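Local atomic coordinates of pyrethroid hydrolase (Sphingobium faniae, PDB entry 5Y5R), a protein that catalyses the hydrolysis of pyrethroid pesticides, splitting the ester bond of substrates such as cypermethrin and cis- and trans-permethrin. Residues L13-C18 / H169-Q174; E120-T125 / P206-R211. One frame throughout, in Å; residues are numbered along the deposited sequence.

In the fold
Both contacts flank the bound pyrethroid, yet their centres lie 24 Å apart and they share no helix or strand. Contact 1 joins the loop after strand 3-9 to the loop before strand 174-175 and buries 536 Å²; its centre lies about 12 Å from that of the chain. Contact 2, centred about 17 Å from the chain centre, sets the loop before helix 126-131 against the start of helix 207-216 and buries 227 Å². Three hydrogen bonds, two between backbones, cross contact 1 and none contact 2, where methyl and methylene groups meet carbonyl oxygens. Both are partly buried and reach the ligand pocket, contact 1 through Leu-13, Asn-14 and Phe-170, contact 2 through Thr-125.

Contact 1: residues L13-C18 / H169-Q174; sequences LNRGAC and HFIQTQ. With 8NL ((2-methyl-3-phenyl-phenyl)methyl (1~{S})-3-[(~{E})-2-chloranyl-3,3,3-tris(fluoranyl)prop-1-enyl]-2,2-dimethyl-cyclopropane-1-carboxylate), chain G.
Leu-13 O accepts a hydrogen bond from Ile-171 N, which stands above the carbonyl plane, and Leu-13 N donates to Gln-174 OE1 at 2.9 Å, nearly straight (164°). The side chain of Leu-13 has CG anti to the carbonyl carbon (chi1 -73°), which sends CD2 to 3.6 Å from Ile-171 O while CD1 faces the ligand. Arg-15 N donates to His-169 O at 2.7 Å, again from above the plane. Arg-15 CD rests 3.4 Å from Phe-170 O, and a water joins that oxygen to NH1; NH2 forms a salt bridge with Asp-37. One face of the His-169 imidazole covers the turn at Ala-17 and Cys-18, with Cys-18 CA 3.7 Å from the ring centroid in a CH-pi contact, while ND1 is hydrogen-bonded to Tyr-234 OH. With an alanine here, Cys-18 CA would probably lose its aromatic cover, and Tyr-234 both a hydrogen-bond partner and the ring it packs on. The Phe-170 ring turns one face to ligand atom C8, 3.9 Å from CD1. Bridged at Asn-14 and Phe-170, the two loops form one wall of the ligand pocket of an alpha/beta hydrolase.

Contact 2: residues E120-T125 / P206-R211; sequences EPNRGT and PIAVQR
Asn-122 and Val-209 meet where the loop before helix 126-131 packs on the first turn of helix 207-216, which follows strand 194-199 of the central parallel sheet in this alpha/beta hydrolase. They bury 58 and 57 Å² and have the closest CA atoms across the contact, 5.2 Å apart; Ala-208, with 30 Å², comes next.

Val-209 presents a methyl to the loop backbone. Its CG2 stands anti to the carbonyl carbon, beside the backbone N, and from there it reaches two carbonyl oxygens: Asn-122 O at 3.4 Å and Gly-124 O at 3.7 Å. No hydrogen bond crosses between the segments, so the fit rests on van der Waals contact. Gly-124 adopts phi 125° and psi 132°, a conformation in which a CB would press on the carbonyl oxygen of Arg-123.

The bond from CA to CB of Asn-122 points toward the helix. Its CB lies 3.8 Å from Ala-208 O, and its OD1 meets Ala-208 CB. The amide nitrogen finds its partner farther along the same helix, in Gln-212 OE1, which ties the loop to the next turn. Arg-123 has its CB directed away from segment 206-211, yet its NH2 adds a second tie, a salt bridge to Glu-216 OE2.

Toward the pocket, Thr-125 touches the bound pyrethroid, and its CG2 lies 4.4 Å from Pro-206 CD. Pro-206, at the N-cap position, also sets CD near Gly-124 O, while its own carbonyl accepts from Gln-210 N in the first turn. The loop carries its own brace: Arg-123 NH1 donates to Pro-121 O at 3.2 Å, with the oxygen only 10° out of the guanidinium plane and NH1 lying on one of its lone pairs.

Contact 1: residues L13-C18 / H169-Q174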
loop_
_atom_site.group_PDB
_atom_site.type_symbol
_atom_site.label_atom_id
_atom_site.label_comp_id
_atom_site.label_asym_id
_atom_site.label_seq_id
_atom_site.Cartn_x
_atom_site.Cartn_y
_atom_site.Cartn_z
ATOM N N LEU A 13 -6.018 0.021 8.220
ATOM C CA LEU A 13 -7.350 0.512 8.571
ATOM C C LEU A 13 -8.244 0.831 7.366
ATOM O O LEU A 13 -9.341 1.391 7.556
ATOM C CB LEU A 13 -7.240 1.780 9.432
ATOM C CG LEU A 13 -6.784 1.530 10.859
ATOM C CD1 LEU A 13 -6.543 2.844 11.570
ATOM C CD2 LEU A 13 -7.852 0.764 11.556
ATOM N N ASN A 14 -7.839 0.480 6.146
ATOM C CA ASN A 14 -8.599 0.801 4.941
ATOM C C ASN A 14 -9.209 -0.460 4.317
ATOM O O ASN A 14 -8.949 -1.592 4.736
ATOM C CB ASN A 14 -7.708 1.545 3.923
ATOM C CG ASN A 14 -7.605 3.024 4.198
ATOM O OD1 ASN A 14 -7.079 3.468 5.251
ATOM N ND2 ASN A 14 -8.130 3.817 3.278
ATOM N N ARG A 15 -10.035 -0.255 3.280
ATOM C CA ARG A 15 -10.618 -1.324 2.476
ATOM C C ARG A 15 -10.433 -1.006 0.986
ATOM O O ARG A 15 -10.147 0.129 0.615
ATOM C CB ARG A 15 -12.114 -1.502 2.808
ATOM C CG ARG A 15 -12.421 -1.646 4.319
ATOM C CD ARG A 15 -13.929 -1.852 4.570
ATOM N NE ARG A 15 -14.458 -3.039 3.904
ATOM C CZ ARG A 15 -15.755 -3.270 3.647
ATOM N NH1 ARG A 15 -16.702 -2.392 3.970
ATOM N NH2 ARG A 15 -16.105 -4.395 3.050
ATOM N N GLY A 16 -10.659 -2.008 0.118
ATOM C CA GLY A 16 -10.422 -1.808 -1.312
ATOM C C GLY A 16 -11.204 -0.659 -1.923
ATOM O O GLY A 16 -10.722 0.008 -2.847
ATOM N N ALA A 17 -12.373 -0.355 -1.366
ATOM C CA ALA A 17 -13.220 0.711 -1.884
ATOM C C ALA A 17 -12.559 2.086 -1.872
ATOM O O ALA A 17 -13.066 3.006 -2.538
ATOM C CB ALA A 17 -14.534 0.763 -1.091
ATOM N N CYS A 18 -11.475 2.276 -1.112
ATOM C CA CYS A 18 -10.820 3.579 -1.126
ATOM C C CYS A 18 -10.292 3.952 -2.497
ATOM O O CYS A 18 -10.089 5.138 -2.751
ATOM C CB CYS A 18 -9.656 3.657 -0.119
ATOM S SG CYS A 18 -8.142 2.725 -0.513
ATOM N N HIS A 169 -14.914 2.803 3.250
ATOM C CA HIS A 169 -13.477 2.830 2.958
ATOM C C HIS A 169 -12.601 2.298 4.088
ATOM O O HIS A 169 -11.401 2.055 3.854
ATOM C CB HIS A 169 -13.041 4.245 2.611
ATOM C CG HIS A 169 -13.551 4.722 1.284
ATOM N ND1 HIS A 169 -12.977 5.785 0.615
ATOM C CD2 HIS A 169 -14.568 4.286 0.502
ATOM C CE1 HIS A 169 -13.612 5.976 -0.531
ATOM N NE2 HIS A 169 -14.582 5.081 -0.623
ATOM N N PHE A 170 -13.167 2.141 5.294
ATOM C CA PHE A 170 -12.396 1.958 6.525
ATOM C C PHE A 170 -12.843 0.743 7.327
ATOM O O PHE A 170 -13.987 0.295 7.230
ATOM C CB PHE A 170 -12.517 3.199 7.403
ATOM C CG PHE A 170 -12.215 4.478 6.677
ATOM C CD1 PHE A 170 -11.010 4.618 5.981
ATOM C CD2 PHE A 170 -13.101 5.533 6.697
ATOM C CE1 PHE A 170 -10.710 5.781 5.307
ATOM C CE2 PHE A 170 -12.807 6.721 6.032
ATOM C CZ PHE A 170 -11.597 6.844 5.338
ATOM N N ILE A 171 -11.925 0.234 8.157
ATOM C CA ILE A 171 -12.249 -0.721 9.216
ATOM C C ILE A 171 -11.882 -0.093 10.563
ATOM O O ILE A 171 -11.293 0.986 10.637
ATOM C CB ILE A 171 -11.557 -2.096 9.033
ATOM C CG1 ILE A 171 -10.057 -1.926 8.859
ATOM C CG2 ILE A 171 -12.119 -2.893 7.875
ATOM C CD1 ILE A 171 -9.297 -3.225 8.996
ATOM N N GLN A 172 -12.266 -0.780 11.639
ATOM C CA GLN A 172 -12.083 -0.260 12.991
ATOM C C GLN A 172 -10.765 -0.676 13.624
ATOM O O GLN A 172 -10.227 0.089 14.435
ATOM C CB GLN A 172 -13.226 -0.734 13.909
ATOM C CG GLN A 172 -14.555 -0.042 13.642
ATOM C CD GLN A 172 -14.461 1.481 13.699
ATOM O OE1 GLN A 172 -14.421 2.067 14.793
ATOM N NE2 GLN A 172 -14.406 2.125 12.540
ATOM N N THR A 173 -10.296 -1.903 13.359
ATOM C CA THR A 173 -9.103 -2.457 13.994
ATOM C C THR A 173 -8.208 -3.199 13.000
ATOM O O THR A 173 -8.657 -4.113 12.301
ATOM C CB THR A 173 -9.472 -3.399 15.163
ATOM O OG1 THR A 173 -10.297 -2.706 16.106
ATOM C CG2 THR A 173 -8.220 -3.820 15.896
ATOM N N GLN A 174 -6.922 -2.851 13.016
ATOM C CA GLN A 174 -5.916 -3.340 12.085
ATOM C C GLN A 174 -4.990 -4.348 12.755
ATOM O O GLN A 174 -4.536 -4.112 13.879
ATOM C CB GLN A 174 -5.072 -2.169 11.587
ATOM C CG GLN A 174 -3.798 -2.653 10.953
ATOM C CD GLN A 174 -4.039 -3.122 9.535
ATOM O OE1 GLN A 174 -4.855 -2.543 8.804
ATOM N NE2 GLN A 174 -3.414 -4.223 9.171
HETATM C C 8NL G . -4.973 4.730 8.665
HETATM C C8 8NL G . -8.807 6.041 8.875
HETATM C C9 8NL G . -9.668 6.139 9.964
HETATM C C10 8NL G . -9.241 6.732 11.144
HETATM C C11 8NL G . -7.934 7.212 11.172
HETATM C C12 8NL G . -7.087 7.107 10.069
HETATM C C13 8NL G . -3.547 4.594 5.980
HETATM O O 8NL G . -2.356 4.815 6.772
HETATM CL CL 8NL G . 2.761 4.236 11.727
HETATM C C21 8NL G . 1.583 3.876 10.462
HETATM C C22 8NL G . 0.182 3.517 10.896
HETATM F F2 8NL G . -0.603 4.549 10.640
HETATM F F1 8NL G . -0.285 2.436 10.304
HETATM F F 8NL G . 0.219 3.290 12.192
HETATM C C20 8NL G . 1.935 3.978 9.180
HETATM C C16 8NL G . 0.965 3.648 8.066
HETATM C C17 8NL G . 1.587 4.199 6.788
HETATM C C18 8NL G . 2.015 2.799 6.371
HETATM C C19 8NL G . 2.749 5.173 7.038
HETATM C C15 8NL G . 0.185 4.681 7.259
HETATM C C14 8NL G . -1.082 4.042 6.684
HETATM O O1 8NL G . -1.049 2.898 6.227
HETATM C C2 8NL G . -4.797 5.438 6.278
HETATM C C3 8NL G . -5.306 6.162 5.207
HETATM C C4 8NL G . -6.436 6.970 5.329
HETATM C C5 8NL G . -7.116 7.037 6.541
HETATM C C6 8NL G . -6.655 6.337 7.649
HETATM C C1 8NL G . -5.494 5.522 7.511
HETATM C C7 8NL G . -7.502 6.500 8.901
HETATM O O HOH W 1 -16.761 -0.549 6.287
#

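Contact 2: residues E120-T125 / P206-R211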
loop_
_atom_site.group_PDB
_atom_site.type_symbol
_atom_site.label_atom_id
_atom_site.label_comp_id
_atom_site.label_asym_id
_atom_site.label_seq_id
_atom_site.Cartn_x
_atom_site.Cartn_y
_atom_site.Cartn_z
ATOM N N GLU A 120 17.539 6.684 13.043
ATOM C CA GLU A 120 18.382 7.447 12.112
ATOM C C GLU A 120 18.992 6.549 11.079
ATOM O O GLU A 120 19.329 5.401 11.359
ATOM C CB GLU A 120 19.476 8.236 12.852
ATOM C CG GLU A 120 18.921 9.299 13.733
ATOM C CD GLU A 120 18.219 10.380 12.915
ATOM O OE1 GLU A 120 17.192 10.897 13.413
ATOM O OE2 GLU A 120 18.613 10.611 11.731
ATOM N N PRO A 121 19.119 7.070 9.846
ATOM C CA PRO A 121 18.626 8.402 9.465
ATOM C C PRO A 121 17.232 8.374 8.802
ATOM O O PRO A 121 16.865 7.356 8.244
ATOM C CB PRO A 121 19.674 8.877 8.479
ATOM C CG PRO A 121 20.053 7.603 7.761
ATOM C CD PRO A 121 19.965 6.481 8.797
ATOM N N ASN A 122 16.509 9.487 8.887
ATOM C CA ASN A 122 15.259 9.697 8.164
ATOM C C ASN A 122 14.329 8.503 8.340
ATOM O O ASN A 122 13.831 7.915 7.379
ATOM C CB ASN A 122 15.539 9.967 6.691
ATOM C CG ASN A 122 16.378 11.206 6.477
ATOM O OD1 ASN A 122 16.085 12.276 6.998
ATOM N ND2 ASN A 122 17.483 11.043 5.751
ATOM N N ARG A 123 14.112 8.143 9.597
ATOM C CA ARG A 123 13.172 7.096 9.974
ATOM C C ARG A 123 12.187 7.707 10.953
ATOM O O ARG A 123 12.561 8.561 11.750
ATOM C CB ARG A 123 13.868 5.892 10.633
ATOM C CG ARG A 123 14.817 5.176 9.720
ATOM C CD ARG A 123 15.796 4.352 10.475
ATOM N NE ARG A 123 16.125 3.128 9.749
ATOM C CZ ARG A 123 16.831 3.077 8.622
ATOM N NH1 ARG A 123 17.299 4.189 8.072
ATOM N NH2 ARG A 123 17.073 1.911 8.053
ATOM N N GLY A 124 10.933 7.255 10.888
ATOM C CA GLY A 124 9.846 7.664 11.774
ATOM C C GLY A 124 8.584 8.215 11.135
ATOM O O GLY A 124 8.588 9.156 10.338
ATOM N N THR A 125 7.456 7.696 11.590
ATOM C CA THR A 125 6.152 8.257 11.266
ATOM C C THR A 125 5.455 8.666 12.562
ATOM O O THR A 125 4.444 8.060 12.949
ATOM C CB THR A 125 5.316 7.255 10.481
ATOM O OG1 THR A 125 5.208 6.047 11.233
ATOM C CG2 THR A 125 5.959 6.936 9.136
ATOM N N PRO A 206 6.615 11.022 5.799
ATOM C CA PRO A 206 7.252 12.221 5.228
ATOM C C PRO A 206 8.110 11.894 4.009
ATOM O O PRO A 206 8.609 10.778 3.849
ATOM C CB PRO A 206 8.108 12.752 6.392
ATOM C CG PRO A 206 7.486 12.131 7.631
ATOM C CD PRO A 206 6.977 10.805 7.211
ATOM N N ILE A 207 8.239 12.870 3.110
ATOM C CA ILE A 207 8.996 12.612 1.877
ATOM C C ILE A 207 10.437 12.217 2.179
ATOM O O ILE A 207 11.033 11.442 1.445
ATOM C CB ILE A 207 8.951 13.830 0.936
ATOM C CG1 ILE A 207 9.516 13.450 -0.443
ATOM C CG2 ILE A 207 9.740 14.936 1.539
ATOM C CD1 ILE A 207 8.863 12.241 -1.030
ATOM N N ALA A 208 11.005 12.694 3.284
ATOM C CA ALA A 208 12.350 12.265 3.669
ATOM C C ALA A 208 12.395 10.768 3.939
ATOM O O ALA A 208 13.367 10.093 3.583
ATOM C CB ALA A 208 12.824 13.042 4.883
ATOM N N VAL A 209 11.365 10.235 4.615
ATOM C CA VAL A 209 11.317 8.800 4.875
ATOM C C VAL A 209 11.075 8.022 3.599
ATOM O O VAL A 209 11.651 6.949 3.386
ATOM C CB VAL A 209 10.234 8.497 5.915
ATOM C CG1 VAL A 209 10.092 7.012 6.063
ATOM C CG2 VAL A 209 10.651 9.112 7.219
ATOM N N GLN A 210 10.160 8.511 2.774
ATOM C CA GLN A 210 9.925 7.916 1.474
ATOM C C GLN A 210 11.223 7.793 0.710
ATOM O O GLN A 210 11.559 6.717 0.206
ATOM C CB GLN A 210 8.922 8.761 0.698
ATOM C CG GLN A 210 7.515 8.661 1.229
ATOM C CD GLN A 210 6.591 9.611 0.543
ATOM O OE1 GLN A 210 6.274 9.450 -0.655
ATOM N NE2 GLN A 210 6.180 10.643 1.269
ATOM N N ARG A 211 11.974 8.897 0.618
ATOM C CA ARG A 211 13.205 8.864 -0.177
ATOM C C ARG A 211 14.291 8.021 0.483
ATOM O O ARG A 211 15.152 7.469 -0.214
ATOM C CB ARG A 211 13.724 10.288 -0.450
ATOM C CG ARG A 211 12.809 11.114 -1.359
ATOM C CD ARG A 211 13.086 12.621 -1.432
ATOM N NE ARG A 211 12.223 13.221 -2.454
ATOM C CZ ARG A 211 12.032 14.521 -2.691
ATOM N NH1 ARG A 211 11.177 14.884 -3.642
ATOM N NH2 ARG A 211 12.655 15.458 -2.003
#